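Local coordinates for interferon-inducible and double-stranded-dependent eIF-2kinase (Carassius auratus, PDB 4KMF), which binds left-handed Z-DNA through its Zalpha domain, one piece of a longer protein that probably acts as an eIF2alpha kinase, at residues S1-M6 / N37-N42; V49-S52 / V58-L61. All blocks are in the same frame, centred on the assembly; numbering follows the deposited sequence.

Contact 1: S1-M6 / N37-N42; sequences SAETQM and NRHLYN. With nucleotides of chain B.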
loop_
_atom_site.group_PDB
_atom_site.type_symbol
_atom_site.label_atom_id
_atom_site.label_comp_id
_atom_site.label_asym_id
_atom_site.label_seq_id
_atom_site.Cartn_x
_atom_site.Cartn_y
_atom_site.Cartn_z
ATOM N N SER A 1 -10.417 6.530 -22.907
ATOM C CA SER A 1 -10.844 5.559 -21.860
ATOM C C SER A 1 -11.383 6.250 -20.619
ATOM O O SER A 1 -11.204 7.451 -20.421
ATOM C CB SER A 1 -9.707 4.626 -21.457
ATOM O OG SER A 1 -8.791 5.247 -20.546
ATOM N N ALA A 2 -12.025 5.482 -19.767
ATOM C CA ALA A 2 -12.543 6.029 -18.530
ATOM C C ALA A 2 -11.417 6.524 -17.621
ATOM O O ALA A 2 -11.625 7.485 -16.903
ATOM C CB ALA A 2 -13.425 4.997 -17.812
ATOM N N GLU A 3 -10.240 5.882 -17.650
ATOM C CA GLU A 3 -9.099 6.354 -16.841
ATOM C C GLU A 3 -8.649 7.733 -17.306
ATOM O O GLU A 3 -8.415 8.625 -16.487
ATOM C CB GLU A 3 -7.901 5.382 -16.870
ATOM C CG GLU A 3 -8.228 3.923 -16.611
ATOM C CD GLU A 3 -8.565 3.580 -15.165
ATOM O OE1 GLU A 3 -7.634 3.366 -14.347
ATOM O OE2 GLU A 3 -9.773 3.460 -14.856
ATOM N N THR A 4 -8.550 7.903 -18.627
ATOM C CA THR A 4 -8.236 9.197 -19.214
ATOM C C THR A 4 -9.232 10.262 -18.785
ATOM O O THR A 4 -8.838 11.348 -18.392
ATOM C CB THR A 4 -8.104 9.116 -20.726
ATOM O OG1 THR A 4 -7.147 8.100 -21.038
ATOM C CG2 THR A 4 -7.620 10.419 -21.311
ATOM N N GLN A 5 -10.517 9.920 -18.807
ATOM C CA GLN A 5 -11.555 10.827 -18.401
ATOM C C GLN A 5 -11.467 11.185 -16.901
ATOM O O GLN A 5 -11.555 12.352 -16.531
ATOM C CB GLN A 5 -12.917 10.234 -18.787
ATOM C CG GLN A 5 -14.075 11.042 -18.297
ATOM C CD GLN A 5 -14.137 12.401 -18.921
ATOM O OE1 GLN A 5 -13.538 12.650 -19.976
ATOM N NE2 GLN A 5 -14.874 13.310 -18.273
ATOM N N MET A 6 -11.216 10.200 -16.048
ATOM C CA MET A 6 -10.918 10.457 -14.631
ATOM C C MET A 6 -9.709 11.391 -14.432
ATOM O O MET A 6 -9.745 12.279 -13.576
ATOM C CB MET A 6 -10.633 9.154 -13.902
ATOM C CG MET A 6 -11.031 9.156 -12.463
ATOM S SD MET A 6 -12.812 8.837 -12.313
ATOM C CE MET A 6 -13.432 10.525 -12.306
ATOM N N ASN A 37 -4.531 8.401 -6.069
ATOM C CA ASN A 37 -3.072 8.360 -6.118
ATOM C C ASN A 37 -2.554 7.628 -7.343
ATOM O O ASN A 37 -1.587 8.054 -7.952
ATOM C CB ASN A 37 -2.498 7.797 -4.813
ATOM C CG ASN A 37 -2.250 8.868 -3.796
ATOM O OD1 ASN A 37 -2.078 10.034 -4.143
ATOM N ND2 ASN A 37 -2.194 8.476 -2.525
ATOM N N ARG A 38 -3.213 6.541 -7.736
ATOM C CA ARG A 38 -2.861 5.864 -8.990
ATOM C C ARG A 38 -2.848 6.889 -10.147
ATOM O O ARG A 38 -1.877 7.004 -10.891
ATOM C CB ARG A 38 -3.845 4.731 -9.274
ATOM C CG ARG A 38 -3.550 4.052 -10.604
ATOM C CD ARG A 38 -4.417 2.816 -10.785
ATOM N NE ARG A 38 -5.634 3.100 -11.525
ATOM C CZ ARG A 38 -6.876 2.970 -11.044
ATOM N NH1 ARG A 38 -7.084 2.536 -9.794
ATOM N NH2 ARG A 38 -7.925 3.267 -11.829
ATOM N N HIS A 39 -3.921 7.657 -10.256
ATOM C CA HIS A 39 -4.015 8.673 -11.290
ATOM C C HIS A 39 -3.011 9.798 -11.147
ATOM O O HIS A 39 -2.440 10.233 -12.151
ATOM C CB HIS A 39 -5.439 9.208 -11.394
ATOM C CG HIS A 39 -6.427 8.178 -11.835
ATOM N ND1 HIS A 39 -6.251 7.412 -12.972
ATOM C CD2 HIS A 39 -7.585 7.762 -11.277
ATOM C CE1 HIS A 39 -7.272 6.583 -13.104
ATOM N NE2 HIS A 39 -8.097 6.774 -12.089
ATOM N N LEU A 40 -2.792 10.291 -9.925
ATOM C CA LEU A 40 -1.824 11.388 -9.723
ATOM C C LEU A 40 -0.406 10.963 -10.157
ATOM O O LEU A 40 0.299 11.729 -10.811
ATOM C CB LEU A 40 -1.800 11.831 -8.255
ATOM C CG LEU A 40 -3.026 12.684 -7.881
ATOM C CD1 LEU A 40 -3.112 12.913 -6.367
ATOM C CD2 LEU A 40 -3.052 13.988 -8.676
ATOM N N TYR A 41 0.007 9.745 -9.790
ATOM C CA TYR A 41 1.344 9.287 -10.171
ATOM C C TYR A 41 1.454 8.999 -11.671
ATOM O O TYR A 41 2.511 9.271 -12.246
ATOM C CB TYR A 41 1.828 8.113 -9.296
ATOM C CG TYR A 41 2.273 8.574 -7.913
ATOM C CD1 TYR A 41 1.353 8.636 -6.842
ATOM C CD2 TYR A 41 3.592 8.966 -7.674
ATOM C CE1 TYR A 41 1.736 9.078 -5.573
ATOM C CE2 TYR A 41 3.987 9.421 -6.396
ATOM C CZ TYR A 41 3.042 9.485 -5.355
ATOM O OH TYR A 41 3.452 9.941 -4.108
ATOM N N ASN A 42 0.375 8.513 -12.316
ATOM C CA ASN A 42 0.373 8.412 -13.803
ATOM C C ASN A 42 0.494 9.801 -14.418
ATOM O O ASN A 42 1.279 10.000 -15.349
ATOM C CB ASN A 42 -0.948 7.831 -14.339
ATOM C CG ASN A 42 -1.141 6.370 -14.026
ATOM O OD1 ASN A 42 -0.195 5.640 -13.789
ATOM N ND2 ASN A 42 -2.389 5.925 -14.100
ATOM P P DG B 5 -2.196 4.745 -1.961
ATOM O OP1 DG B 5 -2.747 6.005 -1.453
ATOM O OP2 DG B 5 -2.934 3.455 -1.796
ATOM O "O5'" DG B 5 -1.833 4.896 -3.509
ATOM C "C5'" DG B 5 -1.326 3.774 -4.237
ATOM C "C4'" DG B 5 -0.901 4.301 -5.588
ATOM O "O4'" DG B 5 0.148 5.287 -5.475
ATOM C "C3'" DG B 5 -0.372 3.195 -6.472
ATOM O "O3'" DG B 5 -1.453 2.908 -7.345
ATOM C "C2'" DG B 5 0.769 3.827 -7.251
ATOM C "C1'" DG B 5 1.123 5.087 -6.496
ATOM N N9 DG B 5 2.396 4.999 -5.770
ATOM C C8 DG B 5 3.448 5.890 -5.855
ATOM N N7 DG B 5 4.445 5.590 -5.075
ATOM C C5 DG B 5 4.047 4.408 -4.436
ATOM C C6 DG B 5 4.733 3.641 -3.453
ATOM O O6 DG B 5 5.864 3.891 -2.998
ATOM N N1 DG B 5 4.010 2.513 -3.028
ATOM C C2 DG B 5 2.750 2.191 -3.509
ATOM N N2 DG B 5 2.182 1.091 -2.989
ATOM N N3 DG B 5 2.062 2.955 -4.409
ATOM C C4 DG B 5 2.789 4.021 -4.861
ATOM P P DC B 4 1.691 9.029 -1.107
ATOM O OP1 DC B 4 1.418 9.787 -2.352
ATOM O OP2 DC B 4 0.614 8.975 -0.125
ATOM O "O5'" DC B 4 2.148 7.545 -1.432
ATOM C "C5'" DC B 4 1.685 6.847 -2.618
ATOM C "C4'" DC B 4 1.225 5.448 -2.192
ATOM O "O4'" DC B 4 2.355 4.684 -1.698
ATOM C "C3'" DC B 4 0.205 5.409 -1.055
ATOM O "O3'" DC B 4 -0.780 4.392 -1.291
ATOM C "C2'" DC B 4 1.025 5.046 0.171
ATOM C "C1'" DC B 4 1.977 4.067 -0.474
ATOM N N1 DC B 4 3.167 3.815 0.351
ATOM C C2 DC B 4 3.124 2.817 1.331
ATOM O O2 DC B 4 2.094 2.166 1.485
ATOM N N3 DC B 4 4.237 2.586 2.082
ATOM C C4 DC B 4 5.338 3.335 1.900
ATOM N N4 DC B 4 6.413 3.062 2.622
ATOM C C5 DC B 4 5.408 4.358 0.893
ATOM C C6 DC B 4 4.307 4.574 0.159
ATOM P P DC B 6 -1.694 1.475 -8.008
ATOM O OP1 DC B 6 -1.937 1.743 -9.441
ATOM O OP2 DC B 6 -2.773 0.872 -7.208
ATOM O "O5'" DC B 6 -0.366 0.648 -7.897
ATOM C "C5'" DC B 6 -0.392 -0.537 -8.661
ATOM C "C4'" DC B 6 0.306 -1.622 -7.877
ATOM O "O4'" DC B 6 1.714 -1.301 -7.801
ATOM C "C3'" DC B 6 -0.150 -1.863 -6.452
ATOM O "O3'" DC B 6 -0.114 -3.270 -6.259
ATOM C "C2'" DC B 6 0.930 -1.196 -5.606
ATOM C "C1'" DC B 6 2.162 -1.416 -6.459
ATOM N N1 DC B 6 3.270 -0.427 -6.264
ATOM C C2 DC B 6 4.245 -0.707 -5.300
ATOM O O2 DC B 6 4.144 -1.739 -4.628
ATOM N N3 DC B 6 5.267 0.151 -5.133
ATOM C C4 DC B 6 5.311 1.263 -5.890
ATOM N N4 DC B 6 6.330 2.110 -5.699
ATOM C C5 DC B 6 4.328 1.569 -6.897
ATOM C C6 DC B 6 3.320 0.700 -7.035
#
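E3 reaches R38 from helix 2-17: its OE1, through the syn lone pair, accepts an N-H of R38 NH2 at 2.5 Å in a hydrogen bond that is part of a salt bridge. Carboxylate and guanidinium planes are 6° apart, though OE1 sits 17° out of the latter. R38 starts with CG anti to the backbone N (chi1 177°) and bends at chi3, carrying the guanidinium toward E3 while its CD lies 3.0 Å from OP1 of DC6 of chain B. The same carboxylate, as an acidic side chain can, also borders the edge of H39, E3 OE1 3.5 Å from H39 CE1. That flat ring offers a face to M6 CB, 4.3 Å from its centroid, and an N-H from ND1 to E7, which also takes N42 ND2. Helix 33-45 is the recognition helix of this winged helix-turn-helix Zalpha domain and meets the Z-DNA backbone. N37, short and amide-tipped, donates from ND2 to OP1 of DG5 of chain B at 2.7 Å. Y41 OH donates to OP1 of DC4 of chain B, also at 2.7 Å and near the ring plane; C8 of DG5 stands 3.3 Å above the ring centre, the Zalpha hallmark of tyrosine against a syn guanine.

Contact 2: V49-S52 / V58-L61; sequences VFNS and VWDL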
loop_
_atom_site.group_PDB
_atom_site.type_symbol
_atom_site.label_atom_id
_atom_site.label_comp_id
_atom_site.label_asym_id
_atom_site.label_seq_id
_atom_site.Cartn_x
_atom_site.Cartn_y
_atom_site.Cartn_z
ATOM N N VAL A 49 1.368 16.808 -13.857
ATOM C CA VAL A 49 1.359 17.271 -12.475
ATOM C C VAL A 49 2.711 16.989 -11.841
ATOM O O VAL A 49 3.494 16.212 -12.383
ATOM C CB VAL A 49 0.218 16.605 -11.577
ATOM C CG1 VAL A 49 -1.179 16.834 -12.149
ATOM C CG2 VAL A 49 0.459 15.130 -11.366
ATOM N N PHE A 50 2.983 17.636 -10.709
ATOM C CA PHE A 50 4.160 17.323 -9.878
ATOM C C PHE A 50 3.746 17.317 -8.405
ATOM O O PHE A 50 2.749 17.932 -8.013
ATOM C CB PHE A 50 5.301 18.326 -10.136
ATOM C CG PHE A 50 4.996 19.698 -9.644
ATOM C CD1 PHE A 50 5.445 20.110 -8.387
ATOM C CD2 PHE A 50 4.226 20.566 -10.410
ATOM C CE1 PHE A 50 5.136 21.403 -7.926
ATOM C CE2 PHE A 50 3.914 21.839 -9.956
ATOM C CZ PHE A 50 4.364 22.255 -8.713
ATOM N N ASN A 51 4.505 16.604 -7.583
ATOM C CA ASN A 51 4.241 16.682 -6.151
ATOM C C ASN A 51 5.390 17.324 -5.378
ATOM O O ASN A 51 6.524 17.373 -5.874
ATOM C CB ASN A 51 3.803 15.335 -5.617
ATOM C CG ASN A 51 4.930 14.519 -5.111
ATOM O OD1 ASN A 51 5.477 14.783 -4.021
ATOM N ND2 ASN A 51 5.268 13.485 -5.850
ATOM N N SER A 52 5.083 17.825 -4.188
ATOM C CA SER A 52 5.975 18.730 -3.466
ATOM C C SER A 52 7.001 18.037 -2.592
ATOM O O SER A 52 7.854 18.721 -1.997
ATOM C CB SER A 52 5.161 19.653 -2.589
ATOM O OG SER A 52 4.561 18.903 -1.560
ATOM N N VAL A 58 1.809 17.551 -1.748
ATOM C CA VAL A 58 0.915 18.556 -2.326
ATOM C C VAL A 58 1.087 18.492 -3.843
ATOM O O VAL A 58 2.227 18.445 -4.359
ATOM C CB VAL A 58 1.230 19.952 -1.759
ATOM C CG1 VAL A 58 0.436 21.031 -2.482
ATOM C CG2 VAL A 58 0.962 19.973 -0.265
ATOM N N TRP A 59 -0.030 18.428 -4.564
ATOM C CA TRP A 59 0.011 18.186 -6.011
ATOM C C TRP A 59 -0.406 19.443 -6.720
ATOM O O TRP A 59 -1.303 20.160 -6.236
ATOM C CB TRP A 59 -0.955 17.078 -6.381
ATOM C CG TRP A 59 -0.517 15.750 -5.839
ATOM C CD1 TRP A 59 -0.859 15.189 -4.627
ATOM C CD2 TRP A 59 0.343 14.817 -6.496
ATOM N NE1 TRP A 59 -0.236 13.962 -4.486
ATOM C CE2 TRP A 59 0.498 13.710 -5.620
ATOM C CE3 TRP A 59 1.016 14.810 -7.755
ATOM C CZ2 TRP A 59 1.287 12.580 -5.967
ATOM C CZ3 TRP A 59 1.785 13.695 -8.102
ATOM C CH2 TRP A 59 1.908 12.588 -7.205
ATOM N N ASP A 60 0.241 19.729 -7.843
ATOM C CA ASP A 60 -0.208 20.853 -8.668
ATOM C C ASP A 60 0.115 20.612 -10.131
ATOM O O ASP A 60 0.798 19.647 -10.478
ATOM C CB ASP A 60 0.460 22.141 -8.190
ATOM C CG ASP A 60 -0.318 23.358 -8.577
ATOM O OD1 ASP A 60 0.152 24.439 -8.218
ATOM O OD2 ASP A 60 -1.410 23.238 -9.204
ATOM N N LEU A 61 -0.400 21.490 -10.990
ATOM C CA LEU A 61 -0.200 21.389 -12.432
ATOM C C LEU A 61 1.204 21.774 -12.874
ATOM O O LEU A 61 1.762 22.744 -12.376
ATOM C CB LEU A 61 -1.221 22.275 -13.158
ATOM C CG LEU A 61 -2.694 21.943 -12.925
ATOM C CD1 LEU A 61 -3.538 22.936 -13.616
ATOM C CD2 LEU A 61 -3.052 20.546 -13.433
HETATM O O HOH W 1 2.962 20.409 -5.798
#
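N51 CB presses squarely onto W59, 3.4 Å from the centroid of the six-membered ring and 4° off its normal, a CH-pi contact at the packed side of this antiparallel hairpin. V49 CG2 adds a methyl 3.7 Å from W59 CE3, and the broad indole suits a place that must cover two strand residues. Replacing the indole by an alanine is likely to leave the N51 methylene, the V49 methyl and the Y41 ring without their shared partner and open a gap between the hairpin and helix 33-45. F50 and D60 form the hydrogen-bonded pair, with F50 N to D60 O at 3.0 Å and D60 N to F50 O at 3.1 Å. Their side chains lie alongside each other on the looser, more exposed face, where the F50 ring turns its edge to L61 O, 3.4 Å from CE2. Toward the turn the pairing relaxes, the S52 N to V58 O bond being weak. There S52 OG accepts from V58 N at 3.1 Å and also bonds E54. The hairpin is the wing of the domain: strand 58-61 lies between 49-51 and 20-21, V49 and L61 rest on helix 2-17, and W59 packs on L40 of helix 33-45.

In the fold
From the N terminus, helix 2-17 sets out with one half of contact 1, and the chain passes through strand 20-21 and helix 22-29 before helix 33-45 returns to close that loop, 30 residues long. Contact 2 opens only afterwards, at strand 49-51, and closes over a turn of five residues, so the two loops follow in series and neither crosses the other. Their centres lie 15 Å apart, on opposite sides of the chain's centre, yet helix 33-45 joins them: the rings of Y41 and W59 meet edge-to-face, and L40 O touches V49 CG2. The DNA-contacting helix is thus tied to the N-terminal helix by contact 1 and packed against the wing of contact 2.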